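Local coordinates for malonyl-CoA-[acyl-carrier-protein] transacylase (Coxiella burnetii, PDB 3TQE), which probably catalyses transfer of the malonyl group from malonyl-CoA to holo-acyl carrier protein, giving malonyl-ACP and free CoA, at residues S42-D47 / T66-L71; W49-H54 / E58-T63; E148-N153 / D181-M186. All blocks are in the same frame, centred on the assembly; numbering follows the deposited sequence. Where two conformers were deposited one is given.

Contact 1: residues S42-D47 / T66-L71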
loop_
_atom_site.group_PDB
_atom_site.type_symbol
_atom_site.label_atom_id
_atom_site.label_comp_id
_atom_site.label_asym_id
_atom_site.label_seq_id
_atom_site.Cartn_x
_atom_site.Cartn_y
_atom_site.Cartn_z
ATOM N N SER A 42 15.657 -12.500 9.650
ATOM C CA SER A 42 15.579 -13.753 10.364
ATOM C C SER A 42 14.337 -14.533 9.947
ATOM O O SER A 42 14.379 -15.763 9.802
ATOM C CB SER A 42 15.644 -13.512 11.859
ATOM O OG SER A 42 16.944 -13.053 12.184
ATOM N N ALA A 43 13.254 -13.826 9.695
ATOM C CA ALA A 43 12.037 -14.459 9.251
ATOM C C ALA A 43 12.126 -14.982 7.814
ATOM O O ALA A 43 11.574 -16.045 7.506
ATOM C CB ALA A 43 10.904 -13.477 9.375
ATOM N N LEU A 44 12.829 -14.258 6.947
ATOM C CA LEU A 44 12.910 -14.540 5.512
ATOM C C LEU A 44 14.030 -15.493 5.158
ATOM O O LEU A 44 14.029 -16.105 4.087
ATOM C CB LEU A 44 13.140 -13.235 4.755
ATOM C CG LEU A 44 11.975 -12.261 4.799
ATOM C CD1 LEU A 44 12.465 -10.859 4.435
ATOM C CD2 LEU A 44 10.857 -12.733 3.900
ATOM N N ALA A 45 15.042 -15.517 6.021
ATOM C CA ALA A 45 16.252 -16.333 5.855
ATOM C C ALA A 45 17.257 -15.809 4.835
ATOM O O ALA A 45 18.170 -16.518 4.447
ATOM C CB ALA A 45 15.919 -17.828 5.590
ATOM N N TYR A 46 17.143 -14.546 4.453
ATOM C CA TYR A 46 18.169 -13.864 3.681
ATOM C C TYR A 46 18.258 -12.439 4.213
ATOM O O TYR A 46 17.393 -11.996 4.981
ATOM C CB TYR A 46 17.882 -13.857 2.179
ATOM C CG TYR A 46 16.630 -13.113 1.785
ATOM C CD1 TYR A 46 16.675 -11.763 1.500
ATOM C CD2 TYR A 46 15.398 -13.747 1.727
ATOM C CE1 TYR A 46 15.545 -11.053 1.178
ATOM C CE2 TYR A 46 14.267 -13.052 1.359
ATOM C CZ TYR A 46 14.353 -11.694 1.094
ATOM O OH TYR A 46 13.237 -11.014 0.769
ATOM N N ASP A 47 19.317 -11.743 3.822
ATOM C CA ASP A 47 19.609 -10.415 4.339
ATOM C C ASP A 47 18.833 -9.402 3.540
ATOM O O ASP A 47 19.197 -9.004 2.432
ATOM C CB ASP A 47 21.108 -10.159 4.257
ATOM C CG ASP A 47 21.516 -8.855 4.874
ATOM O OD1 ASP A 47 20.664 -7.964 5.083
ATOM O OD2 ASP A 47 22.726 -8.725 5.124
ATOM N N THR A 66 9.616 -7.406 -3.073
ATOM C CA THR A 66 9.087 -6.061 -2.879
ATOM C C THR A 66 8.199 -6.023 -1.662
ATOM O O THR A 66 8.263 -5.088 -0.867
ATOM C CB THR A 66 8.242 -5.625 -4.045
ATOM O OG1 THR A 66 8.945 -5.829 -5.256
ATOM C CG2 THR A 66 7.794 -4.190 -3.920
ATOM N N GLN A 67 7.359 -7.038 -1.517
ATOM C CA GLN A 67 6.403 -6.981 -0.445
ATOM C C GLN A 67 7.030 -6.989 0.955
ATOM O O GLN A 67 6.758 -6.109 1.752
ATOM C CB GLN A 67 5.286 -7.993 -0.608
ATOM C CG GLN A 67 4.480 -7.671 -1.868
ATOM C CD GLN A 67 3.145 -8.346 -1.967
ATOM O OE1 GLN A 67 2.481 -8.593 -0.964
ATOM N NE2 GLN A 67 2.705 -8.580 -3.205
ATOM N N PRO A 68 7.882 -7.959 1.270
ATOM C CA PRO A 68 8.519 -7.896 2.579
ATOM C C PRO A 68 9.449 -6.686 2.730
ATOM O O PRO A 68 9.574 -6.159 3.822
ATOM C CB PRO A 68 9.285 -9.218 2.690
ATOM C CG PRO A 68 9.341 -9.747 1.326
ATOM C CD PRO A 68 8.170 -9.217 0.575
ATOM N N ALA A 69 10.070 -6.231 1.649
ATOM C CA ALA A 69 10.954 -5.076 1.706
ATOM C C ALA A 69 10.164 -3.855 2.147
ATOM O O ALA A 69 10.589 -3.108 3.013
ATOM C CB ALA A 69 11.589 -4.826 0.367
ATOM N N LEU A 70 9.015 -3.645 1.516
ATOM C CA LEU A 70 8.232 -2.456 1.821
ATOM C C LEU A 70 7.554 -2.561 3.168
ATOM O O LEU A 70 7.456 -1.579 3.913
ATOM C CB LEU A 70 7.220 -2.209 0.743
ATOM C CG LEU A 70 7.819 -1.540 -0.472
ATOM C CD1 LEU A 70 6.745 -1.511 -1.554
ATOM C CD2 LEU A 70 8.345 -0.127 -0.154
ATOM N N LEU A 71 7.075 -3.748 3.525
ATOM C CA LEU A 71 6.502 -3.893 4.854
ATOM C C LEU A 71 7.545 -3.524 5.899
ATOM O O LEU A 71 7.278 -2.795 6.863
ATOM C CB LEU A 71 6.004 -5.315 5.082
ATOM C CG LEU A 71 5.583 -5.630 6.499
ATOM C CD1 LEU A 71 4.349 -4.831 6.825
ATOM C CD2 LEU A 71 5.382 -7.127 6.691
#

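Contact 2: residues W49-H54 / E58-T63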
loop_
_atom_site.group_PDB
_atom_site.type_symbol
_atom_site.label_atom_id
_atom_site.label_comp_id
_atom_site.label_asym_id
_atom_site.label_seq_id
_atom_site.Cartn_x
_atom_site.Cartn_y
_atom_site.Cartn_z
ATOM N N TRP A 49 18.157 -6.259 4.235
ATOM C CA TRP A 49 18.784 -4.946 4.105
ATOM C C TRP A 49 19.772 -4.916 2.941
ATOM O O TRP A 49 19.765 -4.006 2.138
ATOM C CB TRP A 49 19.477 -4.588 5.390
ATOM C CG TRP A 49 20.109 -3.251 5.392
ATOM C CD1 TRP A 49 21.435 -2.994 5.398
ATOM C CD2 TRP A 49 19.450 -1.985 5.433
ATOM N NE1 TRP A 49 21.660 -1.632 5.459
ATOM C CE2 TRP A 49 20.451 -0.991 5.474
ATOM C CE3 TRP A 49 18.120 -1.597 5.435
ATOM C CZ2 TRP A 49 20.153 0.364 5.502
ATOM C CZ3 TRP A 49 17.821 -0.253 5.499
ATOM C CH2 TRP A 49 18.834 0.715 5.527
ATOM N N ALA A 50 20.574 -5.972 2.825
ATOM C CA ALA A 50 21.515 -6.073 1.748
ATOM C C ALA A 50 20.824 -6.066 0.410
ATOM O O ALA A 50 21.267 -5.410 -0.532
ATOM C CB ALA A 50 22.351 -7.319 1.916
ATOM N N LEU A 51 19.682 -6.744 0.329
ATOM C CA LEU A 51 18.949 -6.781 -0.908
ATOM C C LEU A 51 18.435 -5.398 -1.249
ATOM O O LEU A 51 18.548 -4.962 -2.373
ATOM C CB LEU A 51 17.799 -7.785 -0.809
ATOM C CG LEU A 51 16.979 -8.077 -2.056
ATOM C CD1 LEU A 51 16.306 -9.443 -1.889
ATOM C CD2 LEU A 51 15.935 -7.053 -2.331
ATOM N N VAL A 52 17.870 -4.695 -0.277
ATOM C CA VAL A 52 17.305 -3.395 -0.542
ATOM C C VAL A 52 18.375 -2.374 -0.848
ATOM O O VAL A 52 18.149 -1.484 -1.642
ATOM C CB VAL A 52 16.467 -2.951 0.663
ATOM C CG1 VAL A 52 16.086 -1.515 0.566
ATOM C CG2 VAL A 52 15.235 -3.867 0.776
ATOM N N GLN A 53 19.541 -2.501 -0.233
ATOM C CA GLN A 53 20.606 -1.514 -0.466
ATOM C C GLN A 53 21.312 -1.728 -1.767
ATOM O O GLN A 53 21.674 -0.760 -2.426
ATOM C CB GLN A 53 21.586 -1.492 0.696
ATOM C CG GLN A 53 20.928 -1.046 2.006
ATOM C CD GLN A 53 20.112 0.214 1.840
ATOM O OE1 GLN A 53 20.609 1.220 1.347
ATOM N NE2 GLN A 53 18.849 0.161 2.237
ATOM N N HIS A 54 21.528 -2.987 -2.129
ATOM C CA HIS A 54 22.408 -3.301 -3.255
ATOM C C HIS A 54 21.736 -4.013 -4.422
ATOM O O HIS A 54 22.296 -4.088 -5.531
ATOM C CB HIS A 54 23.591 -4.072 -2.721
ATOM C CG HIS A 54 24.330 -3.331 -1.665
ATOM N ND1 HIS A 54 24.938 -2.117 -1.905
ATOM C CD2 HIS A 54 24.514 -3.597 -0.351
ATOM C CE1 HIS A 54 25.485 -1.678 -0.784
ATOM N NE2 HIS A 54 25.247 -2.561 0.171
ATOM N N GLU A 58 16.237 -5.442 -10.401
ATOM C CA GLU A 58 15.298 -6.429 -10.922
ATOM C C GLU A 58 14.812 -7.354 -9.814
ATOM O O GLU A 58 13.664 -7.808 -9.832
ATOM C CB GLU A 58 15.949 -7.249 -12.060
ATOM C CG GLU A 58 17.144 -8.120 -11.637
ATOM C CD GLU A 58 18.140 -8.384 -12.769
ATOM O OE1 GLU A 58 17.726 -8.916 -13.827
ATOM O OE2 GLU A 58 19.342 -8.075 -12.594
ATOM N N ARG A 59 15.690 -7.635 -8.863
ATOM C CA ARG A 59 15.427 -8.521 -7.727
ATOM C C ARG A 59 14.423 -7.831 -6.804
ATOM O O ARG A 59 13.340 -8.348 -6.459
ATOM C CB ARG A 59 16.766 -8.768 -6.998
ATOM C CG ARG A 59 16.911 -10.002 -6.139
ATOM C CD ARG A 59 17.837 -11.042 -6.828
ATOM N NE ARG A 59 17.050 -11.721 -7.844
ATOM C CZ ARG A 59 17.302 -11.734 -9.145
ATOM N NH1 ARG A 59 18.395 -11.173 -9.648
ATOM N NH2 ARG A 59 16.461 -12.364 -9.943
ATOM N N LEU A 60 14.772 -6.623 -6.406
ATOM C CA LEU A 60 13.914 -5.874 -5.514
ATOM C C LEU A 60 12.533 -5.681 -6.085
ATOM O O LEU A 60 11.566 -5.663 -5.339
ATOM C CB LEU A 60 14.526 -4.513 -5.188
ATOM C CG LEU A 60 13.712 -3.602 -4.261
ATOM C CD1 LEU A 60 13.453 -4.294 -2.930
ATOM C CD2 LEU A 60 14.486 -2.311 -4.044
ATOM N N ASP A 61 12.429 -5.569 -7.404
ATOM C CA ASP A 61 11.161 -5.315 -8.046
ATOM C C ASP A 61 10.288 -6.564 -8.247
ATOM O O ASP A 61 9.140 -6.463 -8.665
ATOM C CB ASP A 61 11.385 -4.599 -9.373
ATOM C CG ASP A 61 11.783 -3.129 -9.200
ATOM O OD1 ASP A 61 11.549 -2.517 -8.121
ATOM O OD2 ASP A 61 12.311 -2.565 -10.180
ATOM N N GLN A 62 10.818 -7.730 -7.932
ATOM C CA GLN A 62 10.039 -8.958 -7.982
ATOM C C GLN A 62 9.168 -8.975 -6.744
ATOM O O GLN A 62 9.658 -8.754 -5.668
ATOM C CB GLN A 62 10.970 -10.187 -8.050
ATOM C CG GLN A 62 11.667 -10.246 -9.416
ATOM C CD GLN A 62 12.664 -11.385 -9.624
ATOM O OE1 GLN A 62 13.338 -11.835 -8.702
ATOM N NE2 GLN A 62 12.769 -11.843 -10.877
ATOM N N THR A 63 7.894 -9.298 -6.896
ATOM C CA THR A 63 6.860 -9.169 -5.871
ATOM C C THR A 63 7.221 -9.854 -4.561
ATOM O O THR A 63 6.958 -9.382 -3.471
ATOM C CB THR A 63 5.512 -9.757 -6.439
ATOM O OG1 THR A 63 5.512 -11.176 -6.359
ATOM C CG2 THR A 63 5.347 -9.399 -7.901
#

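Contact 3: residues E148-N153 / D181-M186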
loop_
_atom_site.group_PDB
_atom_site.type_symbol
_atom_site.label_atom_id
_atom_site.label_comp_id
_atom_site.label_asym_id
_atom_site.label_seq_id
_atom_site.Cartn_x
_atom_site.Cartn_y
_atom_site.Cartn_z
ATOM N N GLU A 148 -15.355 2.498 -15.581
ATOM C CA GLU A 148 -16.117 1.263 -15.452
ATOM C C GLU A 148 -16.809 0.913 -16.764
ATOM O O GLU A 148 -16.819 -0.236 -17.150
ATOM C CB GLU A 148 -17.165 1.380 -14.355
ATOM C CG GLU A 148 -16.591 1.381 -12.978
ATOM C CD GLU A 148 -17.651 1.632 -11.903
ATOM O OE1 GLU A 148 -18.780 2.065 -12.241
ATOM O OE2 GLU A 148 -17.357 1.391 -10.713
ATOM N N SER A 149 -17.392 1.903 -17.429
ATOM C CA SER A 149 -18.082 1.673 -18.682
ATOM C C SER A 149 -17.105 1.175 -19.736
ATOM O O SER A 149 -17.382 0.233 -20.471
ATOM C CB SER A 149 -18.701 2.968 -19.163
ATOM O OG SER A 149 -19.334 2.788 -20.397
ATOM N N ILE A 150 -15.965 1.836 -19.805
ATOM C CA ILE A 150 -14.917 1.418 -20.734
ATOM C C ILE A 150 -14.519 -0.018 -20.497
ATOM O O ILE A 150 -14.372 -0.812 -21.424
ATOM C CB ILE A 150 -13.685 2.297 -20.628
ATOM C CG1 ILE A 150 -13.969 3.659 -21.268
ATOM C CG2 ILE A 150 -12.471 1.623 -21.313
ATOM C CD1 ILE A 150 -12.937 4.710 -20.916
ATOM N N CYS A 151 -14.296 -0.360 -19.246
ATOM C CA CYS A 151 -13.852 -1.712 -18.955
ATOM C C CYS A 151 -14.895 -2.735 -19.378
ATOM O O CYS A 151 -14.545 -3.767 -19.941
ATOM C CB CYS A 151 -13.510 -1.871 -17.478
ATOM S SG CYS A 151 -11.986 -1.010 -16.989
ATOM N N GLU A 152 -16.172 -2.431 -19.154
ATOM C CA GLU A 152 -17.237 -3.329 -19.553
ATOM C C GLU A 152 -17.222 -3.513 -21.063
ATOM O O GLU A 152 -17.414 -4.619 -21.545
ATOM C CB GLU A 152 -18.592 -2.793 -19.094
ATOM C CG GLU A 152 -18.790 -2.839 -17.585
ATOM C CD GLU A 152 -20.063 -2.142 -17.136
ATOM O OE1 GLU A 152 -20.830 -1.637 -18.001
ATOM O OE2 GLU A 152 -20.296 -2.094 -15.902
ATOM N N ASN A 153 -16.985 -2.435 -21.799
ATOM C CA ASN A 153 -16.995 -2.500 -23.268
ATOM C C ASN A 153 -15.741 -3.156 -23.830
ATOM O O ASN A 153 -15.777 -3.786 -24.879
ATOM C CB ASN A 153 -17.122 -1.101 -23.859
ATOM C CG ASN A 153 -18.477 -0.480 -23.596
ATOM O OD1 ASN A 153 -19.455 -1.187 -23.343
ATOM N ND2 ASN A 153 -18.536 0.841 -23.649
ATOM N N ASP A 181 -5.069 -3.522 -22.522
ATOM C CA ASP A 181 -4.646 -2.682 -23.633
ATOM C C ASP A 181 -5.849 -2.118 -24.381
ATOM O O ASP A 181 -5.855 -0.961 -24.768
ATOM C CB ASP A 181 -3.725 -3.455 -24.564
ATOM C CG ASP A 181 -2.337 -3.632 -24.015
ATOM O OD1 ASP A 181 -1.966 -2.908 -23.074
ATOM O OD2 ASP A 181 -1.572 -4.481 -24.559
ATOM N N ARG A 182 -6.876 -2.934 -24.588
ATOM C CA ARG A 182 -8.082 -2.464 -25.258
ATOM C C ARG A 182 -8.751 -1.358 -24.472
ATOM O O ARG A 182 -9.177 -0.373 -25.029
ATOM C CB ARG A 182 -9.074 -3.589 -25.497
ATOM C CG ARG A 182 -8.652 -4.595 -26.531
ATOM C CD ARG A 182 -9.779 -5.532 -26.898
ATOM N NE ARG A 182 -10.340 -6.300 -25.799
ATOM C CZ ARG A 182 -9.890 -7.466 -25.350
ATOM N NH1 ARG A 182 -8.812 -8.061 -25.846
ATOM N NH2 ARG A 182 -10.529 -8.044 -24.354
ATOM N N ALA A 183 -8.818 -1.532 -23.164
ATOM C CA ALA A 183 -9.433 -0.557 -22.295
ATOM C C ALA A 183 -8.642 0.739 -22.275
ATOM O O ALA A 183 -9.226 1.833 -22.280
ATOM C CB ALA A 183 -9.541 -1.112 -20.892
ATOM N N LEU A 184 -7.328 0.642 -22.211
ATOM C CA LEU A 184 -6.514 1.838 -22.202
ATOM C C LEU A 184 -6.692 2.591 -23.498
ATOM O O LEU A 184 -6.776 3.818 -23.516
ATOM C CB LEU A 184 -5.047 1.499 -21.996
ATOM C CG LEU A 184 -4.665 0.924 -20.650
ATOM C CD1 LEU A 184 -3.207 0.480 -20.660
ATOM C CD2 LEU A 184 -4.988 1.879 -19.497
ATOM N N ASN A 185 -6.759 1.857 -24.599
ATOM C CA ASN A 185 -6.939 2.542 -25.863
ATOM C C ASN A 185 -8.295 3.240 -25.935
ATOM O O ASN A 185 -8.392 4.367 -26.410
ATOM C CB ASN A 185 -6.747 1.550 -27.010
ATOM C CG ASN A 185 -6.426 2.240 -28.289
ATOM O OD1 ASN A 185 -5.447 2.978 -28.391
ATOM N ND2 ASN A 185 -7.229 2.031 -29.251
HETATM N N MSE A 186 -9.343 2.590 -25.425
HETATM C CA MSE A 186 -10.649 3.228 -25.353
HETATM C C MSE A 186 -10.622 4.435 -24.449
HETATM O O MSE A 186 -11.270 5.432 -24.721
HETATM C CB MSE A 186 -11.692 2.277 -24.832
HETATM C CG MSE A 186 -12.076 1.249 -25.742
HETATM SE SE MSE A 186 -13.586 0.280 -25.042
HETATM C CE MSE A 186 -13.476 -1.120 -26.289
#

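Contact 1: residues S42-D47 / T66-L71
Leu44, at the end of helix 31-44, faces Pro68, near the start of helix 63-83, with their CA atoms 8.5 Å apart; this is helix packing in the large subdomain of the patatin-like acyl transferase fold. The first helix stops here: Ala45, with a positive phi of 76°, is the first residue to leave the helical conformation, and Tyr46 and Asp47 lead into helix 48-54, where Asp47 OD1 caps the backbone N of Ala50. On the other side, Pro68 has no N-H to give to the preceding turn, and helix 63-83 is kinked there; the Leu70 N to Thr66 O and Leu71 N to Gln67 O bonds hold the helix around it. No hydrogen bond joins the two segments, and they bury just 90 Å² between them. Packing against one proline ring carries the contact. Leu44 turns its CG away from its own carbonyl carbon (chi1 -67°) and straddles the ring corner: CD1 and CD2 each lie 4.0 Å from Pro68 CB. Leu44 also touches Val115 and Glu119 of helix 111-128, which makes this a three-helix junction. Tyr46 arrives by another route. Its ring is carried by a chi1 of 63°, which sets CG between the backbone N and the carbonyl carbon and sends the ring back over the helix end, where it also packs on Leu51. The Tyr46 and Pro68 side chains cross at about a right angle. Beside Pro68, Gln67 OE1 accepts a hydrogen bond from NH1 of Arg121, a residue of the bound-glycine pocket, which ties this turn to the pocket through Arg121. At the far end of the tyrosine, OH reaches Pro68 CG at 4.1 Å, a van der Waals contact.

Contact 2: residues W49-H54 / E58-T63
Leu60 of helix 57-60 fits against Leu51 and Val52 of helix 48-54, two short helices in the large subdomain of the acyl transferase fold that follow each other closely in the chain. The backbones come nearest at Val52 and Leu60, whose CA atoms are 6.5 Å apart. On the tight side all three residues are buried. Leu51 CD2 lies 3.8 Å from Leu60 CD1 and 4.0 Å from Leu60 CA, touching both the end and the base of that side chain. It gets there because CG is anti to the backbone N (chi1 -174°). Val52 meets Leu60 CD1 at 4.1 Å with CG2, the branch anti to its carbonyl carbon, so one methyl of Leu60 is shared by two partners. Ala69 of helix 63-83 lies against both Val52 and Leu60, and Leu20 touches Leu60 as well. Toward Arg59 the contact is looser and reaches the surface. Two conformers of this residue were deposited, which leaves a weak bond from its guanidinium to Gln62 doubtful. Arg59 sets out toward helix 48-54, but the guanidinium turns off and only the aliphatic part engages, with Arg59 CG 4.3 Å from Leu51 CD1.

Contact 3: residues E148-N153 / D181-M186
Ile150 and selenomethionine Met186 lie alongside each other, running opposite ways, where helix 144-155 crosses helix 177-189, the two helices on one face of the sheet in the ferredoxin-like small subdomain. The segment axes approach to 8.8 Å and run at 133° to each other. Ile150 works through its CG2 branch, which stands anti to the backbone N while CG1 lies beside it. That methyl meets three atoms of Ala183 and Met186: Ala183 O at 3.4 Å, Met186 CB at 3.7 Å and Ala183 CB at 4.0 Å. Ala183 offers its methyl and carbonyl O to this branch, and its other neighbours include Val160 and Ile173 of the sheet. Met186 leaves its helix with chi1 -72° and then runs extended, a straight rod laid along helix 144-155. SE lies 3.9 Å from Ile150 O and 4.0 Å from Asn153 CB, and CE ends 3.8 Å from Asn153 O. Elsewhere on helix 177-189, Arg182 NE donates to Ala154 O. Within the crossing itself no hydrogen bond or salt bridge forms, so cohesion there rests on dispersion and shape, from a buried Ile150-Ala183 centre out to an exposed Asn153 edge.

Contacts 1 and 2 form one packed unit, with centres about 9 Å apart and contact 2 nested along the chain inside the loop that contact 1 closes. They touch directly: Tyr46 CE1 is 3.5 Å from Leu51 CD1, Ala69 CB is 3.8 Å from Val52 CG2, and Thr66 OG1 probably hydrogen-bonds Leu60 O at 2.6 Å. In contact 1 the Pro68 side chain is about 12 Å from that of Ser96, the predicted active-site serine, and about 10 Å from a bound glycine; in contact 2 the Leu60 side chain is about 13 Å from a bound glycine. Contact 3 stands apart in the small subdomain, its centre about 36 and about 34 Å from those of contacts 1 and 2, away from the annotated sites.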